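Local coordinates for protein similar to metal-dependent hydrolase (Staphylococcus aureus subsp. aureus Mu50, PDB 3ESH) that is probably a metal-dependent hydrolase of the metallo-beta-lactamase superfamily, its substrate not being known from the family alone, at residues Gly4-His9 against Ile53-Tyr58; Tyr10-Asn15 against Val81-His86; Lys99-Val104 against Glu127-Val132; Gly183-Gly188 against Trp218-Asp223; His189-Ile194 against Val202-Ile207. One frame throughout, in Å; residues are numbered along the deposited sequence.

Interaction 1: Gly4-His9 against Ile53-Tyr58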
# COMPACT_ATOMS: atom_id res chain seq x y z
N GLY A 4 -22.96 -2.79 34.33
CA GLY A 4 -22.17 -2.53 35.52
C GLY A 4 -22.59 -1.21 36.14
O GLY A 4 -23.78 -1.01 36.42
N ASP A 5 -21.63 -0.31 36.35
CA ASP A 5 -21.94 0.99 36.94
C ASP A 5 -22.42 1.98 35.89
O ASP A 5 -22.85 3.08 36.23
CB ASP A 5 -20.70 1.58 37.63
CG ASP A 5 -20.16 0.69 38.74
OD1 ASP A 5 -20.97 0.14 39.51
OD2 ASP A 5 -18.92 0.56 38.84
N ILE A 6 -22.33 1.58 34.62
CA ILE A 6 -22.74 2.47 33.54
C ILE A 6 -24.21 2.36 33.14
O ILE A 6 -24.75 1.27 32.98
CB ILE A 6 -21.86 2.22 32.27
CG1 ILE A 6 -20.38 2.40 32.63
CG2 ILE A 6 -22.27 3.18 31.17
CD1 ILE A 6 -19.42 2.23 31.47
N SER A 7 -24.84 3.52 32.99
CA SER A 7 -26.24 3.56 32.59
C SER A 7 -26.30 3.91 31.08
O SER A 7 -25.65 4.85 30.63
CB SER A 7 -26.98 4.60 33.43
OG SER A 7 -28.37 4.51 33.22
N ILE A 8 -27.08 3.16 30.32
CA ILE A 8 -27.20 3.38 28.89
C ILE A 8 -28.64 3.62 28.46
O ILE A 8 -29.52 2.87 28.85
CB ILE A 8 -26.66 2.17 28.09
CG1 ILE A 8 -25.18 1.94 28.40
CG2 ILE A 8 -26.86 2.39 26.61
CD1 ILE A 8 -24.26 3.02 27.89
N HIS A 9 -28.88 4.66 27.67
CA HIS A 9 -30.22 4.98 27.17
C HIS A 9 -30.16 5.54 25.76
O HIS A 9 -29.10 5.87 25.26
CB HIS A 9 -30.91 6.03 28.05
CG HIS A 9 -31.08 5.60 29.48
ND1 HIS A 9 -30.21 5.97 30.48
CD2 HIS A 9 -32.00 4.80 30.06
CE1 HIS A 9 -30.58 5.41 31.61
NE2 HIS A 9 -31.67 4.70 31.39
N ILE A 53 -24.78 7.76 27.29
CA ILE A 53 -23.98 6.92 28.19
C ILE A 53 -23.60 7.72 29.42
O ILE A 53 -22.95 8.76 29.30
CB ILE A 53 -22.66 6.47 27.55
CG1 ILE A 53 -22.93 5.71 26.25
CG2 ILE A 53 -21.88 5.63 28.54
CD1 ILE A 53 -21.66 5.24 25.57
N GLN A 54 -23.99 7.23 30.60
CA GLN A 54 -23.65 7.92 31.84
C GLN A 54 -22.81 7.07 32.77
O GLN A 54 -23.24 6.02 33.22
CB GLN A 54 -24.93 8.36 32.58
CG GLN A 54 -25.67 9.49 31.91
CD GLN A 54 -26.96 9.87 32.61
OE1 GLN A 54 -27.95 9.14 32.57
NE2 GLN A 54 -26.94 11.02 33.27
N THR A 55 -21.59 7.52 33.05
CA THR A 55 -20.72 6.81 33.97
C THR A 55 -20.85 7.59 35.27
O THR A 55 -21.53 8.61 35.32
CB THR A 55 -19.25 6.85 33.50
OG1 THR A 55 -18.75 8.19 33.59
CG2 THR A 55 -19.13 6.36 32.07
N ALA A 56 -20.20 7.12 36.33
CA ALA A 56 -20.28 7.82 37.60
C ALA A 56 -19.87 9.29 37.45
O ALA A 56 -20.49 10.19 38.02
CB ALA A 56 -19.39 7.14 38.63
N GLN A 57 -18.85 9.53 36.64
CA GLN A 57 -18.34 10.88 36.45
C GLN A 57 -18.78 11.61 35.17
O GLN A 57 -19.16 12.77 35.22
CB GLN A 57 -16.82 10.84 36.51
CG GLN A 57 -16.26 10.34 37.84
CD GLN A 57 -14.75 10.14 37.80
OE1 GLN A 57 -14.10 10.04 38.85
NE2 GLN A 57 -14.20 10.06 36.60
N TYR A 58 -18.76 10.92 34.04
CA TYR A 58 -19.09 11.58 32.78
C TYR A 58 -20.38 11.18 32.09
O TYR A 58 -20.89 10.09 32.27
CB TYR A 58 -17.94 11.37 31.81
CG TYR A 58 -16.60 11.83 32.36
CD1 TYR A 58 -16.20 13.15 32.22
CD2 TYR A 58 -15.74 10.93 32.98
CE1 TYR A 58 -14.96 13.58 32.68
CE2 TYR A 58 -14.49 11.34 33.45
CZ TYR A 58 -14.11 12.67 33.30
OH TYR A 58 -12.87 13.09 33.74
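Ser7 and Gln54 face each other as an antiparallel hydrogen-bonded pair, Ser7 N giving to Gln54 O at 3.0 Å and Gln54 N returning a nearly straight bond (175°) to Ser7 O at 2.9 Å. One step along, Ile8 and Ile53 form the non-hydrogen-bonded pair, and their side chains extend alongside each other from neighbouring strands. The touching is done by the tip of Ile8: its CD1 sits 3.4 Å from Ile53 CG1 and 3.6 Å from Ile53 CG2. Ile8 turns twice to get there (chi1 -61°, chi2 -67°), which folds CD1 back over its neighbour. The same Ile53 CG2 also meets Ile6 CG2 at 3.6 Å, so two methyls of the first strand converge on it. Ser7 and Gln54 occupy the reverse face, where the Gln54 amide reaches along the chain to Asn59 rather than across to Ser7. The apolar face of Ile6, Ile8 and Ile53 packs on Ile177 and Ile194 of the second sheet. Strands 6-10 and 51-54 thus form part of one of the two sheets that face each other in the alpha-beta/beta-alpha sandwich of the metallo-beta-lactamase fold.

Interaction 2: Tyr10-Asn15 against Val81-His86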
# COMPACT_ATOMS: atom_id res chain seq x y z
N TYR A 10 -31.32 5.64 25.13
CA TYR A 10 -31.38 6.19 23.78
C TYR A 10 -32.15 7.52 23.79
O TYR A 10 -32.99 7.76 24.66
CB TYR A 10 -32.01 5.18 22.81
CG TYR A 10 -33.43 4.76 23.12
CD1 TYR A 10 -34.50 5.64 22.92
CD2 TYR A 10 -33.72 3.48 23.58
CE1 TYR A 10 -35.82 5.25 23.18
CE2 TYR A 10 -35.03 3.08 23.85
CZ TYR A 10 -36.07 3.96 23.64
OH TYR A 10 -37.37 3.56 23.90
N LEU A 11 -31.85 8.38 22.81
CA LEU A 11 -32.50 9.68 22.70
C LEU A 11 -33.09 9.84 21.30
O LEU A 11 -32.45 9.53 20.29
CB LEU A 11 -31.48 10.78 22.95
CG LEU A 11 -30.54 10.62 24.14
CD1 LEU A 11 -29.38 11.61 24.02
CD2 LEU A 11 -31.32 10.84 25.44
N ASN A 12 -34.32 10.35 21.25
CA ASN A 12 -35.02 10.56 19.99
C ASN A 12 -34.44 11.75 19.22
O ASN A 12 -34.88 12.89 19.39
CB ASN A 12 -36.49 10.82 20.28
CG ASN A 12 -37.37 10.62 19.08
OD1 ASN A 12 -37.08 11.12 18.00
ND2 ASN A 12 -38.46 9.88 19.26
N GLY A 13 -33.46 11.47 18.36
CA GLY A 13 -32.85 12.52 17.57
C GLY A 13 -33.49 12.65 16.20
O GLY A 13 -32.93 13.28 15.30
N GLY A 14 -34.66 12.04 16.05
CA GLY A 14 -35.37 12.10 14.79
C GLY A 14 -35.37 10.77 14.05
O GLY A 14 -35.11 9.72 14.64
N ASN A 15 -35.65 10.83 12.76
CA ASN A 15 -35.67 9.63 11.94
C ASN A 15 -35.51 9.97 10.46
O ASN A 15 -35.64 11.12 10.05
CB ASN A 15 -37.01 8.89 12.12
CG ASN A 15 -38.14 9.56 11.36
OD1 ASN A 15 -38.58 10.66 11.72
ND2 ASN A 15 -38.61 8.92 10.29
N VAL A 81 -38.30 12.33 6.76
CA VAL A 81 -38.28 12.70 8.16
C VAL A 81 -39.72 12.93 8.63
O VAL A 81 -40.43 13.77 8.09
CB VAL A 81 -37.48 14.00 8.36
CG1 VAL A 81 -37.17 14.20 9.82
CG2 VAL A 81 -36.23 13.95 7.53
N ASP A 82 -40.16 12.17 9.64
CA ASP A 82 -41.51 12.34 10.16
C ASP A 82 -41.47 13.43 11.21
O ASP A 82 -42.32 14.33 11.23
CB ASP A 82 -42.02 11.05 10.79
CG ASP A 82 -42.00 9.89 9.82
OD1 ASP A 82 -42.54 10.04 8.70
OD2 ASP A 82 -41.43 8.84 10.19
N GLU A 83 -40.48 13.34 12.09
CA GLU A 83 -40.29 14.31 13.16
C GLU A 83 -38.80 14.61 13.24
O GLU A 83 -37.97 13.77 12.92
CB GLU A 83 -40.76 13.73 14.50
CG GLU A 83 -39.95 12.51 14.97
CD GLU A 83 -40.38 11.98 16.34
OE1 GLU A 83 -40.23 12.72 17.34
OE2 GLU A 83 -40.86 10.83 16.42
N GLU A 84 -38.47 15.83 13.64
CA GLU A 84 -37.08 16.22 13.79
C GLU A 84 -36.67 15.82 15.20
O GLU A 84 -37.47 15.24 15.95
CB GLU A 84 -36.91 17.73 13.61
CG GLU A 84 -36.93 18.18 12.15
CD GLU A 84 -36.90 19.70 12.00
OE1 GLU A 84 -37.94 20.36 12.24
OE2 GLU A 84 -35.83 20.24 11.66
N SER A 85 -35.44 16.14 15.57
CA SER A 85 -34.89 15.79 16.87
C SER A 85 -35.65 16.32 18.09
O SER A 85 -36.20 17.41 18.06
CB SER A 85 -33.43 16.23 16.92
OG SER A 85 -32.82 15.89 18.15
N HIS A 86 -35.67 15.51 19.15
CA HIS A 86 -36.29 15.83 20.43
C HIS A 86 -35.22 15.58 21.46
O HIS A 86 -35.51 15.21 22.60
CB HIS A 86 -37.45 14.88 20.76
CG HIS A 86 -38.74 15.26 20.13
ND1 HIS A 86 -39.07 14.90 18.84
CD2 HIS A 86 -39.79 15.99 20.59
CE1 HIS A 86 -40.26 15.40 18.53
NE2 HIS A 86 -40.71 16.06 19.58
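One carboxamide, that of Asn15, grips an irregular turn at Asp82 and Glu83 through both its ends, in a contact between two loops. Its OD1 accepts from Asp82 N at 3.0 Å, with the donor tilted somewhat from the carbonyl plane, and weakly from Glu83 N. Its ND2 gives a weak bond to Asp82 OD2 and another weak one to Asn45, while the other carboxylate oxygen of Asp82 is salt-bridged to Lys17. With chi1 at 77°, CG lies between the backbone N and the carbonyl carbon, which swings the amide across the Asp82 side chain at about a right angle, the two planes being only 18° apart. At the far end the backbones join directly: His86 N donates to Asn12 O at 2.7 Å. Asn12 itself makes an Asx turn, its OD1 accepting from Gly14 N at 3.2 Å, and is the centre of an inverse gamma turn. His86 is the N-cap residue of helix 87-92, so the bond lies right at the start of that helix. Between the two ends the segments pack closely, Gly14 CA lying 3.6 Å from Glu83 O and Ser85 CB 3.4 Å from Gly13 O. The Glu83 carboxylate comes up to the Asn12 amide, its OE1 3.6 Å from Asn12 OD1 without a bond, and Val81 CG1 rests 3.4 Å from Asn15 O.

Interaction 3: Lys99-Val104 against Glu127-Val132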
# COMPACT_ATOMS: atom_id res chain seq x y z
N LYS A 99 -25.60 20.58 27.84
CA LYS A 99 -24.54 21.39 28.41
C LYS A 99 -23.86 20.58 29.51
O LYS A 99 -22.77 20.90 29.97
CB LYS A 99 -25.16 22.68 28.96
CG LYS A 99 -24.17 23.76 29.35
CD LYS A 99 -24.87 25.09 29.58
CE LYS A 99 -25.49 25.62 28.29
NZ LYS A 99 -26.05 26.99 28.47
N ASP A 100 -24.52 19.50 29.90
CA ASP A 100 -24.01 18.61 30.93
C ASP A 100 -23.32 17.44 30.24
O ASP A 100 -22.81 16.52 30.89
CB ASP A 100 -25.17 18.10 31.79
CG ASP A 100 -25.84 19.22 32.55
OD1 ASP A 100 -25.14 19.86 33.36
OD2 ASP A 100 -27.06 19.46 32.33
N ILE A 101 -23.30 17.50 28.92
CA ILE A 101 -22.67 16.47 28.10
C ILE A 101 -21.18 16.76 28.03
O ILE A 101 -20.76 17.86 27.67
CB ILE A 101 -23.27 16.46 26.69
CG1 ILE A 101 -24.78 16.22 26.79
CG2 ILE A 101 -22.60 15.39 25.84
CD1 ILE A 101 -25.16 14.93 27.50
N ASP A 102 -20.39 15.75 28.37
CA ASP A 102 -18.94 15.86 28.38
C ASP A 102 -18.28 15.40 27.07
O ASP A 102 -17.33 16.02 26.60
CB ASP A 102 -18.39 15.06 29.55
CG ASP A 102 -18.87 15.59 30.89
OD1 ASP A 102 -18.48 16.73 31.24
OD2 ASP A 102 -19.63 14.87 31.57
N TYR A 103 -18.79 14.33 26.49
CA TYR A 103 -18.22 13.83 25.25
C TYR A 103 -19.27 13.44 24.21
O TYR A 103 -20.30 12.85 24.55
CB TYR A 103 -17.35 12.59 25.51
CG TYR A 103 -16.07 12.84 26.27
CD1 TYR A 103 -14.91 13.25 25.62
CD2 TYR A 103 -16.00 12.60 27.65
CE1 TYR A 103 -13.70 13.41 26.31
CE2 TYR A 103 -14.80 12.76 28.35
CZ TYR A 103 -13.66 13.16 27.67
OH TYR A 103 -12.47 13.28 28.34
N VAL A 104 -19.00 13.79 22.96
CA VAL A 104 -19.86 13.41 21.85
C VAL A 104 -18.91 12.57 21.02
O VAL A 104 -17.97 13.10 20.42
CB VAL A 104 -20.37 14.63 21.02
CG1 VAL A 104 -21.09 14.13 19.76
CG2 VAL A 104 -21.32 15.49 21.86
N GLU A 127 -22.22 22.61 23.84
CA GLU A 127 -21.13 23.57 24.02
C GLU A 127 -19.92 23.20 24.89
O GLU A 127 -18.81 23.67 24.62
CB GLU A 127 -21.68 24.88 24.58
CG GLU A 127 -22.88 25.45 23.83
CD GLU A 127 -23.48 26.67 24.54
OE1 GLU A 127 -24.66 26.99 24.23
OE2 GLU A 127 -22.79 27.30 25.38
N ASN A 128 -20.12 22.42 25.95
CA ASN A 128 -19.02 22.05 26.83
C ASN A 128 -18.44 20.68 26.52
O ASN A 128 -17.47 20.25 27.14
CB ASN A 128 -19.46 22.06 28.29
CG ASN A 128 -20.06 23.38 28.71
OD1 ASN A 128 -19.44 24.43 28.55
ND2 ASN A 128 -21.26 23.33 29.25
N ALA A 129 -19.02 19.99 25.54
CA ALA A 129 -18.57 18.65 25.19
C ALA A 129 -17.37 18.56 24.26
O ALA A 129 -17.24 19.33 23.30
CB ALA A 129 -19.72 17.85 24.59
N ILE A 130 -16.50 17.61 24.56
CA ILE A 130 -15.34 17.35 23.74
C ILE A 130 -15.88 16.43 22.63
O ILE A 130 -16.61 15.48 22.92
CB ILE A 130 -14.24 16.61 24.54
CG1 ILE A 130 -13.58 17.59 25.51
CG2 ILE A 130 -13.23 15.98 23.60
CD1 ILE A 130 -12.57 16.94 26.42
N HIS A 131 -15.55 16.72 21.38
CA HIS A 131 -16.02 15.91 20.27
C HIS A 131 -14.90 15.04 19.70
O HIS A 131 -13.85 15.54 19.29
CB HIS A 131 -16.64 16.79 19.18
CG HIS A 131 -17.89 17.49 19.63
ND1 HIS A 131 -19.01 17.61 18.83
CD2 HIS A 131 -18.21 18.07 20.81
CE1 HIS A 131 -19.97 18.23 19.50
NE2 HIS A 131 -19.51 18.52 20.70
N VAL A 132 -15.14 13.73 19.69
CA VAL A 132 -14.15 12.76 19.21
C VAL A 132 -14.50 12.14 17.86
O VAL A 132 -15.59 11.58 17.69
CB VAL A 132 -13.99 11.66 20.26
CG1 VAL A 132 -12.86 10.74 19.91
CG2 VAL A 132 -13.77 12.29 21.61
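Ala129 is the small knob of this contact: its CB, aimed at the other segment, fits a hollow bounded by Ile101 O at 3.3 Å, Ile101 CG2 at 4.0 Å and Val104 CG2 at 3.9 Å from Ala129 CB. The next bump is Val104, whose branched CB sits over the centre of the His131 ring, 3.8 Å from the centroid and 4° off the ring normal, a CH-pi contact made squarely on the face. Val104 CG2 extends the cover toward His131 NE2, and the ring also meets that of Tyr160, the two planes being some 15° apart. On the other face of the sheet Tyr103 and Ile130 project together from adjacent strands. Ile130 meets the CD1-CE1 side of Tyr103, its CB 3.6 Å from Tyr103 CD1 and its CD1 3.7 Å from Tyr103 CE1. An extended second torsion (chi2 175°) carries that methyl outward as far as the phenol end; Gln242 of a second subunit also packs on Ile130.

Parallel strand bonds bind the shapes together: Ile130 N to Asp102 O, Val104 N to Ile130 O and Val132 N to Val104 O. Before the strands begin, Asn128 ND2 donates to Lys99 O at 3.0 Å, almost straight and on a carbonyl lone pair, joining the two loops that lead into them. Neighbouring parallel strands, 103-105 and 130-134, linked through helix 111-114, form a beta-alpha-beta unit within the parallel part of one sheet of the metallo-beta-lactamase fold.

Interaction 4: Gly183-Gly188 against Trp218-Asp223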
# COMPACT_ATOMS: atom_id res chain seq x y z
N GLY A 183 -13.61 1.11 9.69
CA GLY A 183 -13.60 1.31 8.26
C GLY A 183 -14.79 0.57 7.69
O GLY A 183 -15.67 0.17 8.44
N GLY A 184 -14.84 0.39 6.38
CA GLY A 184 -15.95 -0.34 5.80
C GLY A 184 -17.05 0.56 5.31
O GLY A 184 -17.04 0.97 4.15
N HIS A 185 -18.01 0.86 6.18
CA HIS A 185 -19.12 1.75 5.80
C HIS A 185 -18.54 3.08 5.37
O HIS A 185 -19.01 3.73 4.44
CB HIS A 185 -20.03 2.00 7.00
CG HIS A 185 -21.15 2.94 6.71
ND1 HIS A 185 -22.28 2.58 6.01
CD2 HIS A 185 -21.30 4.26 7.01
CE1 HIS A 185 -23.08 3.62 5.90
NE2 HIS A 185 -22.51 4.65 6.49
N SER A 186 -17.50 3.47 6.08
CA SER A 186 -16.82 4.73 5.84
C SER A 186 -15.34 4.43 5.98
O SER A 186 -14.98 3.50 6.67
CB SER A 186 -17.26 5.72 6.91
OG SER A 186 -16.90 7.02 6.55
N PHE A 187 -14.47 5.20 5.34
CA PHE A 187 -13.06 4.91 5.50
C PHE A 187 -12.66 5.13 6.94
O PHE A 187 -11.77 4.46 7.45
CB PHE A 187 -12.18 5.79 4.62
CG PHE A 187 -10.73 5.41 4.70
CD1 PHE A 187 -10.25 4.31 3.98
CD2 PHE A 187 -9.87 6.09 5.55
CE1 PHE A 187 -8.94 3.90 4.12
CE2 PHE A 187 -8.56 5.68 5.70
CZ PHE A 187 -8.09 4.58 4.99
N GLY A 188 -13.32 6.08 7.59
CA GLY A 188 -12.99 6.37 8.97
C GLY A 188 -14.02 5.89 9.97
O GLY A 188 -13.98 6.26 11.14
N TRP A 218 -24.63 -9.23 4.59
CA TRP A 218 -25.69 -8.25 4.40
C TRP A 218 -25.23 -6.85 4.78
O TRP A 218 -25.55 -6.36 5.86
CB TRP A 218 -26.92 -8.65 5.25
CG TRP A 218 -27.69 -9.84 4.71
CD1 TRP A 218 -27.18 -10.97 4.14
CD2 TRP A 218 -29.11 -10.04 4.77
NE1 TRP A 218 -28.19 -11.85 3.83
CE2 TRP A 218 -29.39 -11.31 4.21
CE3 TRP A 218 -30.18 -9.27 5.24
CZ2 TRP A 218 -30.67 -11.83 4.11
CZ3 TRP A 218 -31.47 -9.79 5.14
CH2 TRP A 218 -31.70 -11.06 4.59
N VAL A 219 -24.48 -6.20 3.89
CA VAL A 219 -24.00 -4.84 4.14
C VAL A 219 -24.72 -3.85 3.23
O VAL A 219 -25.16 -4.21 2.14
CB VAL A 219 -22.47 -4.73 3.92
CG1 VAL A 219 -21.75 -5.67 4.85
CG2 VAL A 219 -22.12 -5.03 2.47
N THR A 220 -24.85 -2.61 3.67
CA THR A 220 -25.53 -1.60 2.87
C THR A 220 -24.71 -1.25 1.62
O THR A 220 -23.49 -1.47 1.58
CB THR A 220 -25.76 -0.29 3.65
OG1 THR A 220 -24.58 0.51 3.60
CG2 THR A 220 -26.11 -0.58 5.10
N ALA A 221 -25.39 -0.71 0.61
CA ALA A 221 -24.71 -0.31 -0.61
C ALA A 221 -23.97 1.01 -0.36
O ALA A 221 -23.13 1.43 -1.17
CB ALA A 221 -25.71 -0.14 -1.72
N TYR A 222 -24.29 1.66 0.76
CA TYR A 222 -23.66 2.92 1.15
C TYR A 222 -22.21 2.70 1.54
O TYR A 222 -21.38 3.61 1.41
CB TYR A 222 -24.38 3.55 2.34
CG TYR A 222 -25.78 4.05 2.03
CD1 TYR A 222 -26.00 5.05 1.08
CD2 TYR A 222 -26.89 3.52 2.69
CE1 TYR A 222 -27.28 5.50 0.79
CE2 TYR A 222 -28.18 3.96 2.40
CZ TYR A 222 -28.37 4.95 1.44
OH TYR A 222 -29.63 5.38 1.15
N ASP A 223 -21.90 1.49 2.01
CA ASP A 223 -20.55 1.16 2.42
C ASP A 223 -19.58 1.42 1.29
O ASP A 223 -19.70 0.85 0.21
CB ASP A 223 -20.49 -0.31 2.85
CG ASP A 223 -21.20 -0.57 4.18
OD1 ASP A 223 -22.23 0.08 4.43
OD2 ASP A 223 -20.74 -1.42 4.96
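His185 ND1 donates to Asp223 OD1 at 3.0 Å, a fairly straight histidine-carboxylate bond. The torsions of both partners decide its unusual approach. His185 has CG opposite its backbone N (chi1 177°) and its ring turned to a chi2 near 77°, so ND1 rather than NE2 faces the aspartate; Asp223 has CG opposite its own carbonyl carbon (chi1 -71°). The two flat groups stand almost perpendicular: the acceptor lies near the imidazole plane, yet the donor stands well above the carboxylate plane. Thr220 OG1 gives to the same Asp223 OD1 from the opposite face, so this oxygen is gripped by two donors, while Asp223 OD2 is hydrogen-bonded with Ser229 OG. Three side chains thus fix the carboxylate, which in turn fixes the rotation of the imidazole. Tyr222 adds only its stem, with CB 3.8 Å from His185 CE1, and its ring leads away. Turned from the aspartate, His185 NE2 looks together with His110 and Asp206 toward a vacant point, consistent with an unoccupied metal site in which Asp223 would be a second-shell residue, though no metal confirms it. The contact joins two loops, one between strands 177-181 and 190-196 and the other leading into helix 226-242, which supplies Ser229; helix 20-24 packs against Tyr222, as does Val26 of a third subunit.

Interaction 5: His189-Ile194 against Val202-Ile207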
# COMPACT_ATOMS: atom_id res chain seq x y z
N HIS A 189 -14.94 5.04 9.52
CA HIS A 189 -15.98 4.55 10.41
C HIS A 189 -15.41 3.92 11.66
O HIS A 189 -14.41 3.20 11.61
CB HIS A 189 -16.87 3.56 9.68
CG HIS A 189 -18.04 3.09 10.48
ND1 HIS A 189 -17.94 2.14 11.47
CD2 HIS A 189 -19.35 3.45 10.44
CE1 HIS A 189 -19.13 1.93 12.01
NE2 HIS A 189 -20.00 2.71 11.40
N THR A 190 -16.08 4.18 12.79
CA THR A 190 -15.67 3.72 14.11
C THR A 190 -16.78 2.99 14.89
O THR A 190 -17.96 3.30 14.75
CB THR A 190 -15.17 4.95 14.95
OG1 THR A 190 -14.07 5.58 14.27
CG2 THR A 190 -14.72 4.53 16.34
N ILE A 191 -16.39 2.02 15.70
CA ILE A 191 -17.34 1.29 16.53
C ILE A 191 -16.97 1.60 17.98
O ILE A 191 -15.84 1.96 18.26
CB ILE A 191 -17.28 -0.23 16.28
CG1 ILE A 191 -15.94 -0.79 16.72
CG2 ILE A 191 -17.49 -0.53 14.80
CD1 ILE A 191 -15.99 -2.24 17.06
N ILE A 192 -17.91 1.46 18.90
CA ILE A 192 -17.63 1.77 20.30
C ILE A 192 -18.07 0.64 21.23
O ILE A 192 -19.12 0.03 21.04
CB ILE A 192 -18.36 3.09 20.70
CG1 ILE A 192 -17.90 4.22 19.76
CG2 ILE A 192 -18.06 3.44 22.13
CD1 ILE A 192 -18.84 5.41 19.69
N THR A 193 -17.25 0.35 22.23
CA THR A 193 -17.57 -0.69 23.20
C THR A 193 -17.65 -0.09 24.60
O THR A 193 -16.91 0.83 24.93
CB THR A 193 -16.50 -1.81 23.20
OG1 THR A 193 -15.22 -1.24 23.42
CG2 THR A 193 -16.50 -2.55 21.87
N ILE A 194 -18.55 -0.63 25.41
CA ILE A 194 -18.74 -0.17 26.78
C ILE A 194 -18.57 -1.36 27.73
O ILE A 194 -19.17 -2.41 27.52
CB ILE A 194 -20.15 0.41 26.96
CG1 ILE A 194 -20.47 1.32 25.79
CG2 ILE A 194 -20.23 1.19 28.25
CD1 ILE A 194 -21.89 1.85 25.78
N VAL A 202 -21.82 -3.11 22.99
CA VAL A 202 -21.13 -2.60 21.83
C VAL A 202 -22.10 -2.01 20.82
O VAL A 202 -23.22 -2.49 20.65
CB VAL A 202 -20.29 -3.70 21.14
CG1 VAL A 202 -21.21 -4.78 20.59
CG2 VAL A 202 -19.44 -3.09 20.03
N HIS A 203 -21.66 -0.95 20.16
CA HIS A 203 -22.44 -0.30 19.13
C HIS A 203 -21.54 -0.32 17.90
O HIS A 203 -20.54 0.39 17.86
CB HIS A 203 -22.78 1.14 19.49
CG HIS A 203 -23.45 1.89 18.39
ND1 HIS A 203 -24.59 1.43 17.77
CD2 HIS A 203 -23.11 3.04 17.76
CE1 HIS A 203 -24.93 2.27 16.80
NE2 HIS A 203 -24.05 3.25 16.78
N MSE A 204 -21.89 -1.13 16.92
CA MSE A 204 -21.10 -1.24 15.70
C MSE A 204 -21.47 -0.24 14.61
O MSE A 204 -21.12 -0.43 13.44
CB MSE A 204 -21.14 -2.68 15.19
CG MSE A 204 -20.18 -3.54 15.97
SE MSE A 204 -20.40 -5.38 15.65
CE MSE A 204 -19.84 -5.40 13.83
N GLY A 205 -22.15 0.85 14.99
CA GLY A 205 -22.52 1.85 14.01
C GLY A 205 -23.13 1.29 12.73
O GLY A 205 -23.84 0.29 12.76
N ASP A 206 -22.84 1.93 11.60
CA ASP A 206 -23.41 1.49 10.33
C ASP A 206 -22.77 0.25 9.70
O ASP A 206 -22.97 -0.03 8.53
CB ASP A 206 -23.42 2.65 9.33
CG ASP A 206 -24.50 3.67 9.63
OD1 ASP A 206 -25.36 3.39 10.50
OD2 ASP A 206 -24.51 4.75 9.01
N ILE A 207 -22.02 -0.48 10.50
CA ILE A 207 -21.38 -1.70 10.04
C ILE A 207 -22.30 -2.85 10.53
O ILE A 207 -22.10 -4.02 10.20
CB ILE A 207 -19.91 -1.80 10.58
CG1 ILE A 207 -18.97 -2.09 9.42
CG2 ILE A 207 -19.76 -2.90 11.60
CD1 ILE A 207 -19.12 -1.13 8.27
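Ile192 and His203 form the hydrogen-bonded pair of a beta hairpin, strands 190-196 and 199-203 of the second sheet of the metallo-beta-lactamase fold. Among the backbone bonds, Ile192 N gives to His203 O at 3.0 Å and His203 N gives to Ile192 O at 2.9 Å, both close to straight at 172°. The same Ile192 O also receives a CA-H...O contact from Val202 CA at 3.4 Å.

Apolar contacts flank this ladder. Beyond it, in the non-hydrogen-bonded pair, Thr193 and Val202 meet by methyls, CG2 to CG2 at 3.5 Å; chi1 of 55° turns Thr193 CG2 opposite its carbonyl carbon, while Thr193 OG1 makes a weak bond to Lys178 O. Toward the other end, Ile191 CG2 lies 3.8 Å from CA of Met204, a selenomethionine, and the two side chains share Met236 of helix 226-242 as a neighbour.

Polar contacts take over where the second strand ends and the chain turns through Gly205 and Asp206. Asp206 is one of the residues that face a vacant point, perhaps an empty metal site, and its OD2 makes a weak bond with His108 NE2. His189 reaches across to this turn with CG opposite the backbone N (chi1 -175°), its ND1 bonded to Ser182 OG. At the far edge of the ring, His189 NE2 takes only a weak, bent bond from Asp206 N at 3.0 Å, and His189 CE1 stops 3.4 Å from Met204 O.

How the interactions relate
Interactions 1 and 3 lie in one mixed sheet, centres 15 Å apart, and touch where Tyr58 packs on Asp102 and Tyr103. Interaction 5 belongs to the other sheet; Ile194 meets Ile6, Ile8 and Ile53 across the sandwich, tying it to interaction 1, centres 17 Å apart. Interaction 2 continues the chain from interaction 1, and their segments alternate in sequence. Interaction 5 is nested inside the loop closed by interaction 4, centres 12 Å apart, and His185 NE2 comes within 3.2 Å of Asp206 OD2. Interactions 1 and 3 lie in the sheet framework, whereas interaction 5 runs from the second sheet to the possible, here empty, metal site that interaction 4 borders.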